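Local coordinates for protein cytosine deaminase (Klebsiella pneumoniae, PDB 4R7W) that probably catalyses the hydrolytic deamination of cytosine to uracil and ammonia at an iron site inside an amidohydrolase barrel, at residues B[53-58]-B[302-307]; B[149-154]-B[176-181]; B[166-171]-B[200-205]; B[240-245]-B[265-270]. One frame throughout, in Å; residues are numbered along the deposited sequence.

Interaction 1 (B[53-58]-B[302-307]); sequences VEPHIH and NVCFAQ. With FE2 (Fe (II) ion), chain L; O7U ((2R)-2-amino-2,5-dihydro-1,5,2-diazaphosphinin-6(1H)-one 2-oxide), chain M.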
# COMPACT_ATOMS: atom_id res chain seq x y z
N VAL B 53 12.87 -2.08 12.13
CA VAL B 53 13.98 -1.20 11.84
C VAL B 53 13.57 -0.24 10.73
O VAL B 53 12.95 -0.64 9.74
CB VAL B 53 15.21 -1.99 11.37
CG1 VAL B 53 16.40 -1.07 11.11
CG2 VAL B 53 15.57 -3.07 12.39
N GLU B 54 13.88 1.03 10.90
CA GLU B 54 13.70 2.00 9.83
C GLU B 54 15.10 2.37 9.39
O GLU B 54 15.74 3.16 10.05
CB GLU B 54 12.94 3.23 10.33
CG GLU B 54 12.81 4.34 9.29
CD GLU B 54 12.46 3.79 7.93
OE1 GLU B 54 11.27 3.60 7.66
OE2 GLU B 54 13.38 3.53 7.13
N PRO B 55 15.61 1.72 8.33
CA PRO B 55 17.02 1.90 8.00
C PRO B 55 17.26 3.10 7.09
O PRO B 55 18.39 3.31 6.67
CB PRO B 55 17.34 0.64 7.22
CG PRO B 55 16.06 0.37 6.47
CD PRO B 55 14.95 0.76 7.43
N HIS B 56 16.23 3.88 6.79
CA HIS B 56 16.43 5.03 5.91
C HIS B 56 15.30 6.04 6.05
O HIS B 56 14.22 5.85 5.49
CB HIS B 56 16.53 4.56 4.44
CG HIS B 56 16.90 5.65 3.48
ND1 HIS B 56 17.97 5.54 2.61
CD2 HIS B 56 16.37 6.87 3.27
CE1 HIS B 56 18.06 6.64 1.89
NE2 HIS B 56 17.10 7.46 2.27
N ILE B 57 15.55 7.12 6.78
CA ILE B 57 14.57 8.19 6.91
C ILE B 57 15.23 9.59 6.98
O ILE B 57 16.40 9.71 7.31
CB ILE B 57 13.67 7.97 8.13
CG1 ILE B 57 12.40 8.81 8.03
CG2 ILE B 57 14.44 8.23 9.43
CD1 ILE B 57 11.33 8.45 9.04
N HIS B 58 14.47 10.63 6.64
CA HIS B 58 14.98 11.99 6.74
C HIS B 58 14.33 12.74 7.89
O HIS B 58 13.35 13.46 7.70
CB HIS B 58 14.75 12.74 5.43
CG HIS B 58 15.59 12.25 4.30
ND1 HIS B 58 16.73 12.90 3.88
CD2 HIS B 58 15.47 11.15 3.52
CE1 HIS B 58 17.28 12.23 2.88
NE2 HIS B 58 16.54 11.16 2.65
N ASN B 302 22.03 -8.81 0.34
CA ASN B 302 21.14 -8.31 1.38
C ASN B 302 20.44 -7.02 0.96
O ASN B 302 21.09 -6.03 0.64
CB ASN B 302 21.92 -8.08 2.67
CG ASN B 302 21.04 -7.66 3.81
OD1 ASN B 302 20.15 -8.40 4.23
ND2 ASN B 302 21.32 -6.48 4.35
N VAL B 303 19.11 -7.04 0.97
CA VAL B 303 18.32 -5.88 0.59
C VAL B 303 17.16 -5.72 1.59
O VAL B 303 16.69 -6.73 2.15
CB VAL B 303 17.77 -6.02 -0.88
CG1 VAL B 303 16.89 -7.24 -1.00
CG2 VAL B 303 17.03 -4.77 -1.32
N CYS B 304 16.72 -4.48 1.81
CA CYS B 304 15.62 -4.23 2.75
C CYS B 304 14.79 -3.00 2.39
O CYS B 304 15.15 -2.23 1.48
CB CYS B 304 16.15 -4.12 4.18
SG CYS B 304 17.29 -2.76 4.39
N PHE B 305 13.68 -2.80 3.10
CA PHE B 305 12.73 -1.75 2.77
C PHE B 305 12.76 -0.60 3.79
O PHE B 305 13.15 -0.79 4.94
CB PHE B 305 11.30 -2.31 2.67
CG PHE B 305 11.04 -3.17 1.44
CD1 PHE B 305 11.43 -2.74 0.17
CD2 PHE B 305 10.37 -4.38 1.56
CE1 PHE B 305 11.16 -3.52 -0.96
CE2 PHE B 305 10.10 -5.17 0.43
CZ PHE B 305 10.49 -4.74 -0.83
N ALA B 306 12.37 0.60 3.35
CA ALA B 306 12.38 1.78 4.21
C ALA B 306 11.36 2.81 3.77
O ALA B 306 11.05 2.92 2.58
CB ALA B 306 13.78 2.41 4.22
N GLN B 307 10.88 3.59 4.74
CA GLN B 307 9.88 4.65 4.49
C GLN B 307 10.44 5.88 3.77
O GLN B 307 9.73 6.55 3.01
CB GLN B 307 9.25 5.10 5.82
CG GLN B 307 8.49 3.99 6.55
CD GLN B 307 8.02 4.39 7.94
OE1 GLN B 307 6.98 5.05 8.09
NE2 GLN B 307 8.77 3.98 8.96
FE FE2 L . 16.35 9.36 1.21
N1 O7U M . 16.53 13.74 -0.74
C2 O7U M . 16.95 12.88 -1.76
O2 O7U M . 17.92 13.06 -2.51
N3 O7U M . 16.25 11.72 -1.97
N4 O7U M . 13.68 10.85 -2.10
O4 O7U M . 15.41 9.86 -0.70
P4 O7U M . 14.96 11.17 -1.15
C5 O7U M . 14.59 12.40 0.09
C6 O7U M . 15.37 13.42 0.10
O HOH W 1 13.24 -2.22 7.65

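Interaction 2 (B[149-154]-B[176-181]); sequences FPQEGI and GGIPHY. With O7U ((2R)-2-amino-2,5-dihydro-1,5,2-diazaphosphinin-6(1H)-one 2-oxide), chain M.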
# COMPACT_ATOMS: atom_id res chain seq x y z
N PHE B 149 24.56 13.61 5.04
CA PHE B 149 23.98 13.55 3.70
C PHE B 149 24.16 14.89 3.00
O PHE B 149 23.59 15.89 3.44
CB PHE B 149 22.49 13.24 3.80
CG PHE B 149 21.77 13.26 2.47
CD1 PHE B 149 22.28 12.58 1.37
CD2 PHE B 149 20.55 13.92 2.35
CE1 PHE B 149 21.60 12.59 0.15
CE2 PHE B 149 19.87 13.93 1.14
CZ PHE B 149 20.39 13.26 0.04
N PRO B 150 24.96 14.92 1.92
CA PRO B 150 25.16 16.20 1.22
C PRO B 150 24.10 16.40 0.13
O PRO B 150 24.36 16.12 -1.03
CB PRO B 150 26.55 16.03 0.61
CG PRO B 150 26.60 14.55 0.25
CD PRO B 150 25.80 13.84 1.37
N GLN B 151 22.92 16.87 0.51
CA GLN B 151 21.79 16.99 -0.39
C GLN B 151 22.10 17.67 -1.72
O GLN B 151 21.68 17.21 -2.79
CB GLN B 151 20.66 17.75 0.28
CG GLN B 151 19.42 17.93 -0.61
CD GLN B 151 18.72 16.62 -0.95
OE1 GLN B 151 17.78 16.20 -0.26
NE2 GLN B 151 19.15 15.98 -2.03
N GLU B 152 22.82 18.78 -1.65
CA GLU B 152 23.07 19.54 -2.85
C GLU B 152 24.43 19.18 -3.42
O GLU B 152 24.98 19.89 -4.24
CB GLU B 152 22.92 21.03 -2.57
CG GLU B 152 21.52 21.34 -2.08
CD GLU B 152 21.22 22.82 -2.01
OE1 GLU B 152 20.49 23.22 -1.08
OE2 GLU B 152 21.69 23.57 -2.89
N GLY B 153 24.95 18.03 -2.98
CA GLY B 153 26.15 17.50 -3.59
C GLY B 153 27.40 17.83 -2.83
O GLY B 153 27.43 18.74 -1.99
N ILE B 154 28.45 17.08 -3.12
CA ILE B 154 29.75 17.28 -2.48
C ILE B 154 30.61 18.22 -3.32
O ILE B 154 31.22 19.15 -2.79
CB ILE B 154 30.48 15.94 -2.28
CG1 ILE B 154 29.73 15.10 -1.24
CG2 ILE B 154 31.94 16.17 -1.84
CD1 ILE B 154 30.12 13.65 -1.23
N GLY B 176 27.29 9.70 3.94
CA GLY B 176 26.39 9.63 2.80
C GLY B 176 26.92 10.28 1.53
O GLY B 176 28.09 10.66 1.44
N GLY B 177 26.05 10.42 0.54
CA GLY B 177 26.46 10.97 -0.74
C GLY B 177 25.31 10.99 -1.72
O GLY B 177 24.25 10.45 -1.44
N ILE B 178 25.53 11.61 -2.87
CA ILE B 178 24.47 11.76 -3.86
C ILE B 178 25.06 11.90 -5.29
O ILE B 178 24.86 12.90 -5.95
CB ILE B 178 23.51 12.93 -3.47
CG1 ILE B 178 22.21 12.89 -4.29
CG2 ILE B 178 24.21 14.31 -3.55
CD1 ILE B 178 21.17 13.88 -3.82
N PRO B 179 25.78 10.87 -5.76
CA PRO B 179 26.57 11.01 -6.99
C PRO B 179 25.75 11.37 -8.23
O PRO B 179 26.24 12.16 -9.04
CB PRO B 179 27.25 9.66 -7.15
CG PRO B 179 26.36 8.70 -6.41
CD PRO B 179 25.79 9.48 -5.26
N HIS B 180 24.53 10.83 -8.38
CA HIS B 180 23.73 11.13 -9.57
C HIS B 180 23.31 12.59 -9.66
O HIS B 180 22.89 13.06 -10.72
CB HIS B 180 22.47 10.30 -9.60
CG HIS B 180 21.67 10.41 -8.34
ND1 HIS B 180 22.08 9.86 -7.14
CD2 HIS B 180 20.50 11.05 -8.07
CE1 HIS B 180 21.20 10.13 -6.20
NE2 HIS B 180 20.23 10.85 -6.74
N TYR B 181 23.38 13.30 -8.54
CA TYR B 181 22.94 14.70 -8.51
C TYR B 181 24.11 15.66 -8.69
O TYR B 181 23.92 16.87 -8.82
CB TYR B 181 22.18 14.99 -7.21
CG TYR B 181 21.52 16.35 -7.16
CD1 TYR B 181 21.94 17.32 -6.25
CD2 TYR B 181 20.47 16.67 -8.01
CE1 TYR B 181 21.33 18.56 -6.19
CE2 TYR B 181 19.86 17.90 -7.96
CZ TYR B 181 20.29 18.85 -7.05
OH TYR B 181 19.68 20.08 -7.01
N1 O7U M . 16.53 13.74 -0.74
C2 O7U M . 16.95 12.88 -1.76
O2 O7U M . 17.92 13.06 -2.51
N3 O7U M . 16.25 11.72 -1.97
N4 O7U M . 13.68 10.85 -2.10
O4 O7U M . 15.41 9.86 -0.70
P4 O7U M . 14.96 11.17 -1.15
C5 O7U M . 14.59 12.40 0.09
C6 O7U M . 15.37 13.42 0.10

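Interaction 3 (B[166-171]-B[200-205]); sequences RAIEMG and QRYGRL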
# COMPACT_ATOMS: atom_id res chain seq x y z
N ARG B 166 33.43 18.33 8.60
CA ARG B 166 32.93 18.85 9.87
C ARG B 166 31.86 17.93 10.47
O ARG B 166 31.86 17.67 11.67
CB ARG B 166 32.34 20.25 9.69
CG ARG B 166 33.38 21.33 9.54
CD ARG B 166 32.75 22.63 9.05
NE ARG B 166 31.66 23.07 9.91
CZ ARG B 166 30.82 24.05 9.60
NH1 ARG B 166 30.93 24.69 8.43
NH2 ARG B 166 29.85 24.39 10.43
N ALA B 167 30.94 17.46 9.63
CA ALA B 167 29.86 16.61 10.07
C ALA B 167 30.39 15.31 10.70
O ALA B 167 29.89 14.83 11.72
CB ALA B 167 28.94 16.30 8.90
N ILE B 168 31.42 14.75 10.07
CA ILE B 168 32.02 13.52 10.56
C ILE B 168 32.78 13.81 11.88
O ILE B 168 32.68 13.04 12.84
CB ILE B 168 32.91 12.86 9.47
CG1 ILE B 168 32.09 11.86 8.63
CG2 ILE B 168 34.07 12.13 10.07
CD1 ILE B 168 30.88 12.44 7.95
N GLU B 169 33.48 14.93 11.95
CA GLU B 169 34.18 15.33 13.18
C GLU B 169 33.22 15.54 14.36
O GLU B 169 33.60 15.34 15.51
CB GLU B 169 35.04 16.57 12.95
CG GLU B 169 36.25 16.36 12.05
CD GLU B 169 37.53 16.05 12.82
OE1 GLU B 169 38.54 15.73 12.17
OE2 GLU B 169 37.52 16.12 14.06
N MET B 170 31.98 15.94 14.06
CA MET B 170 30.98 16.20 15.08
C MET B 170 30.35 14.89 15.51
O MET B 170 29.66 14.82 16.53
CB MET B 170 29.90 17.17 14.59
CG MET B 170 30.40 18.58 14.26
SD MET B 170 29.21 19.58 13.32
CE MET B 170 27.90 19.74 14.53
N GLY B 171 30.57 13.85 14.72
CA GLY B 171 30.23 12.51 15.13
C GLY B 171 29.11 11.84 14.36
O GLY B 171 28.46 10.95 14.89
N GLN B 200 36.55 5.67 5.34
CA GLN B 200 37.63 4.73 5.64
C GLN B 200 38.64 5.32 6.62
O GLN B 200 39.13 4.64 7.51
CB GLN B 200 38.32 4.26 4.36
CG GLN B 200 39.38 3.18 4.58
CD GLN B 200 40.00 2.68 3.30
OE1 GLN B 200 40.11 3.41 2.32
NE2 GLN B 200 40.42 1.41 3.29
N ARG B 201 38.92 6.61 6.44
CA ARG B 201 39.84 7.33 7.31
C ARG B 201 39.30 7.48 8.73
O ARG B 201 40.01 7.24 9.70
CB ARG B 201 40.19 8.70 6.69
CG ARG B 201 40.79 9.70 7.64
CD ARG B 201 41.57 10.76 6.88
NE ARG B 201 41.97 11.87 7.74
CZ ARG B 201 42.92 11.80 8.67
NH1 ARG B 201 43.58 10.67 8.87
NH2 ARG B 201 43.20 12.87 9.40
N TYR B 202 38.03 7.85 8.87
CA TYR B 202 37.44 8.05 10.19
C TYR B 202 36.74 6.81 10.76
O TYR B 202 36.11 6.87 11.82
CB TYR B 202 36.46 9.22 10.18
CG TYR B 202 37.09 10.60 10.12
CD1 TYR B 202 37.44 11.16 8.90
CD2 TYR B 202 37.30 11.34 11.28
CE1 TYR B 202 37.99 12.42 8.84
CE2 TYR B 202 37.85 12.61 11.22
CZ TYR B 202 38.20 13.14 10.00
OH TYR B 202 38.74 14.40 9.91
N GLY B 203 36.85 5.68 10.05
CA GLY B 203 36.23 4.44 10.48
C GLY B 203 34.72 4.50 10.64
O GLY B 203 34.16 4.07 11.66
N ARG B 204 34.04 5.03 9.63
CA ARG B 204 32.60 5.22 9.69
C ARG B 204 31.87 4.26 8.74
O ARG B 204 32.49 3.65 7.88
CB ARG B 204 32.24 6.67 9.35
CG ARG B 204 32.90 7.70 10.28
CD ARG B 204 32.45 7.50 11.74
NE ARG B 204 33.37 8.18 12.66
CZ ARG B 204 33.26 9.46 13.03
NH1 ARG B 204 34.15 9.98 13.87
NH2 ARG B 204 32.28 10.22 12.57
N LEU B 205 30.56 4.13 8.91
CA LEU B 205 29.76 3.35 7.96
C LEU B 205 29.46 4.25 6.75
O LEU B 205 29.67 5.44 6.82
CB LEU B 205 28.45 2.88 8.61
CG LEU B 205 28.58 2.07 9.91
CD1 LEU B 205 27.23 1.70 10.50
CD2 LEU B 205 29.41 0.82 9.69

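Interaction 4 (B[240-245]-B[265-270]); sequences SHTCAM and INFISC. With O7U ((2R)-2-amino-2,5-dihydro-1,5,2-diazaphosphinin-6(1H)-one 2-oxide), chain M.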
# COMPACT_ATOMS: atom_id res chain seq x y z
N SER B 240 21.66 3.07 -1.03
CA SER B 240 20.23 3.34 -0.99
C SER B 240 19.67 3.67 -2.37
O SER B 240 20.36 4.25 -3.22
CB SER B 240 19.90 4.49 -0.01
OG SER B 240 20.09 4.10 1.34
N HIS B 241 18.41 3.29 -2.55
CA HIS B 241 17.62 3.50 -3.77
C HIS B 241 18.03 2.62 -4.94
O HIS B 241 17.40 1.60 -5.20
CB HIS B 241 17.59 4.97 -4.17
CG HIS B 241 16.87 5.84 -3.19
ND1 HIS B 241 15.53 5.68 -2.90
CD2 HIS B 241 17.30 6.88 -2.44
CE1 HIS B 241 15.17 6.59 -2.01
NE2 HIS B 241 16.22 7.32 -1.70
N THR B 242 19.08 3.03 -5.64
CA THR B 242 19.53 2.36 -6.85
C THR B 242 18.37 2.19 -7.84
O THR B 242 18.26 1.16 -8.50
CB THR B 242 20.31 1.03 -6.57
OG1 THR B 242 19.44 0.03 -6.00
CG2 THR B 242 21.50 1.29 -5.63
N CYS B 243 17.52 3.21 -7.92
CA CYS B 243 16.36 3.16 -8.82
C CYS B 243 16.75 2.93 -10.28
O CYS B 243 16.02 2.27 -11.03
CB CYS B 243 15.52 4.44 -8.73
SG CYS B 243 15.00 4.91 -7.06
N ALA B 244 17.90 3.46 -10.68
CA ALA B 244 18.38 3.27 -12.06
C ALA B 244 18.55 1.81 -12.45
O ALA B 244 18.38 1.45 -13.62
CB ALA B 244 19.67 4.05 -12.31
N MET B 245 18.89 0.95 -11.48
CA MET B 245 18.99 -0.49 -11.74
C MET B 245 17.67 -1.04 -12.28
O MET B 245 17.65 -1.95 -13.13
CB MET B 245 19.38 -1.25 -10.47
CG MET B 245 19.88 -2.66 -10.74
SD MET B 245 19.85 -3.73 -9.27
CE MET B 245 20.89 -2.82 -8.12
N ILE B 265 28.24 -5.41 -0.28
CA ILE B 265 27.49 -4.23 0.17
C ILE B 265 26.01 -4.52 0.36
O ILE B 265 25.49 -5.50 -0.13
CB ILE B 265 27.68 -3.00 -0.77
CG1 ILE B 265 27.00 -3.21 -2.13
CG2 ILE B 265 29.16 -2.67 -0.93
CD1 ILE B 265 27.05 -1.96 -3.05
N ASN B 266 25.34 -3.64 1.11
CA ASN B 266 23.91 -3.75 1.31
C ASN B 266 23.12 -2.82 0.40
O ASN B 266 23.67 -1.88 -0.18
CB ASN B 266 23.57 -3.44 2.76
CG ASN B 266 24.22 -4.40 3.71
OD1 ASN B 266 23.73 -5.50 3.93
ND2 ASN B 266 25.37 -3.99 4.27
N PHE B 267 21.81 -3.07 0.31
CA PHE B 267 20.90 -2.30 -0.51
C PHE B 267 19.65 -1.94 0.26
O PHE B 267 19.09 -2.78 0.96
CB PHE B 267 20.51 -3.09 -1.77
CG PHE B 267 21.62 -3.23 -2.77
CD1 PHE B 267 21.68 -2.39 -3.88
CD2 PHE B 267 22.63 -4.17 -2.59
CE1 PHE B 267 22.71 -2.50 -4.80
CE2 PHE B 267 23.66 -4.29 -3.50
CZ PHE B 267 23.71 -3.44 -4.61
N ILE B 268 19.19 -0.70 0.11
CA ILE B 268 17.93 -0.29 0.72
C ILE B 268 17.01 0.18 -0.39
O ILE B 268 17.44 0.90 -1.29
CB ILE B 268 18.14 0.83 1.76
CG1 ILE B 268 18.86 0.30 3.01
CG2 ILE B 268 16.82 1.42 2.19
CD1 ILE B 268 19.22 1.40 4.02
N SER B 269 15.74 -0.24 -0.36
CA SER B 269 14.76 0.23 -1.36
C SER B 269 13.61 0.93 -0.64
O SER B 269 13.21 0.52 0.46
CB SER B 269 14.25 -0.94 -2.21
OG SER B 269 13.33 -0.51 -3.22
N CYS B 270 13.10 2.00 -1.23
CA CYS B 270 12.00 2.75 -0.63
C CYS B 270 10.78 2.77 -1.56
O CYS B 270 10.53 3.77 -2.25
CB CYS B 270 12.46 4.16 -0.29
SG CYS B 270 14.01 4.22 0.71
N1 O7U M . 16.53 13.74 -0.74
C2 O7U M . 16.95 12.88 -1.76
O2 O7U M . 17.92 13.06 -2.51
N3 O7U M . 16.25 11.72 -1.97
N4 O7U M . 13.68 10.85 -2.10
O4 O7U M . 15.41 9.86 -0.70
P4 O7U M . 14.96 11.17 -1.15
C5 O7U M . 14.59 12.40 0.09
C6 O7U M . 15.37 13.42 0.10
O HOH W 2 14.58 1.20 -5.17
O HOH W 3 13.80 3.27 -3.45
O HOH W 4 19.38 0.08 -3.23

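Interaction 1 (B[53-58]-B[302-307])
The carboxylate of Glu54 meets the amide of Gln307 with the two planes turned 39° apart. Glu54 leaves CG anti to the backbone N and bends at chi2 (42°), which brings the carboxylate to Gln307. Gln307 NE2 reaches the anti lone pair of Glu54 OE1 at 2.8 Å. The backbone Gln307 N arrives on the syn side, 22° out of the carboxylate plane, and bonds the same Glu54 OE1 at 2.9 Å, giving this buried oxygen two grips. The other oxygen, Glu54 OE2, takes His56 N on its anti lone pair at 2.9 Å, which fixes the carboxylate's rotation. On one face of the His58 ring lies the bound ligand O7U, whose C6 sits 3.5 Å above the ring plane, toward the rim. Between the two segments the methyl CB of Ala306 presses on His56 CB at 3.5 Å, and Pro55 CG lies against Cys304 SG. A water donates to both Val53 O and Phe305 O, bridging the backbones where they have no direct bond. His56 NE2 and His58 NE2 each hold the iron at 2.3 Å; ND1 of His56 is bonded to Ser240 OG. His209, Asp308 and ligand atom O4 complete the metal's partners. Here strand 47-57 and strand 303-305 come together as the first and last strands of the barrel, and the His-Ile-His sequence of 56-58 is the His-X-His metal-binding motif of the amidohydrolase superfamily.

Interaction 2 (B[149-154]-B[176-181])
Phe149, at the end of strand 143-149, turns the edge of its ring to Gly177 O, which lies near the ring plane 3.8 Å from Phe149 CE1, while Phe149 CZ touches Ile178 CD1. Pro150 follows, centre of an inverse gamma turn and start of a type I turn to Gly153; its CD rests on Gly177 N at 3.5 Å, and its carbonyl O looks onto the CG2 methyl of Ile178. Gln151 points its backbone bond to CB away from 176-181, but a bend at chi2 (66°) brings the amide back until NE2 lies 3.4 Å from Ile178 CD1. Past it, the Tyr181 ring offers its edge to Glu152 CA; the carboxylate of Glu152 is engaged with Ser84 and Lys87. Gly153 packs its CA on Ile178 CG2. No hydrogen bond joins the two segments, so the join is van der Waals. The polar work goes to the ligand O7U: its N1 donates to Gln151 OE1 at 2.8 Å, nearly straight (174°), and Gln151 NE2 donates to O7U O2 at 3.2 Å. This paired donor and acceptor suits the N-H and C=O of a pyrimidine ring, consistent with Gln151 recognising cytosine.

Interaction 3 (B[166-171]-B[200-205])
Two helix ends approach each other here: Ile168, in the last turn of helix 160-170, lies with its CA 7.7 Å from Tyr202 CA, near the end of helix 185-202. Each helix is followed by a glycine of positive phi, Gly171 and Gly203, and Gly171 closes a Schellman motif. Ile168 sets its CG2 methyl over one face of the Tyr202 ring, a CH-pi contact 3.6 Å from the ring centroid and close to the ring normal. At the ring's edge, in its plane, Glu169 OE1 accepts from Tyr202 OH at 2.6 Å; the carboxylate stands almost upright to the ring (82°), and the hydroxyl comes to its anti side. The two helices lie on the outer layer of the barrel, and Ile168 and Arg204 both touch Val175 of strand 174-175. Arg204, bent at chi2 (-61°), lays one guanidinium face under the Ile168 CG2 methyl. Its NH2 donates to Ile168 O at 2.9 Å, and Gly171 N bonds that carbonyl too, from the opposite face of the carbonyl plane. A weak bond from Arg204 NE to Tyr202 O, 3.2 Å long, links the arginine to the backbone two residues earlier.

Interaction 4 (B[240-245]-B[265-270])
Strands 237-241 and 266-269 run parallel, Ser240 paired with Ile268 at 4.6 Å between CA atoms, and His241 N donates to Ile268 O at 2.9 Å. Ser240 and Ile268 send their side chains to the same face of the sheet, where Ser240 OG lies 3.8 Å from Ile268 CB; the hydroxyl itself is bonded to Asp207 and to ND1 of the iron ligand His56. Beyond the pairing, waters take over the joining. One donates both to Thr242 OG1 and to Ile268 O, a second connects His241 O with Ser269 OG, and a third sits between His241 ND1 and Cys270 N. The His241 ring has ligand atom O4 at its edge, near its plane, and donates to it from NE2 at 2.8 Å (141°), the same oxygen that binds the iron. Cys270 SG approaches the ring obliquely, 3.8 Å from His241 CE1. Thr242, its OG1 set between backbone N and carbonyl carbon (chi1 67°), has that oxygen in the plane of the Phe267 ring, at its edge; OG1 donates to His241 O at 2.7 Å from above the carbonyl plane and bonds Thr291. Met245 bends at chi3 to lay CE 3.8 Å from Phe267 CE1. The two strands belong to a beta-alpha-beta unit whose connecting helix 250-263 packs on Met245 and Phe267; Leu221 of helix 220-230 meets both too, and strand 303-305 flanks 266-269 on its other side.

Interactions 1, 2 and 4 all reach the ligand O7U, from different strand ends of one barrel, while interaction 3 sits on the outer layer, about 21 Å from interaction 1 between centres. Interactions 1 and 4 share the sheet: Cys304 O probably bonds Ser269 N at 2.8 Å, and Asn302 ND2 probably bonds Asn266 OD1 at 2.6 Å. Interactions 1 and 2 meet where His58 CE1 packs on Phe149 CE2 at 3.6 Å. Interaction 1 supplies two histidine ligands of the iron, interaction 4 grips the phosphoryl oxygen bound to it, and interaction 2 hydrogen-bonds N1 and O2 of the ligand, N1 lying across the ring from P4. Nearest atoms of interactions 2 and 3 are about 6 Å apart.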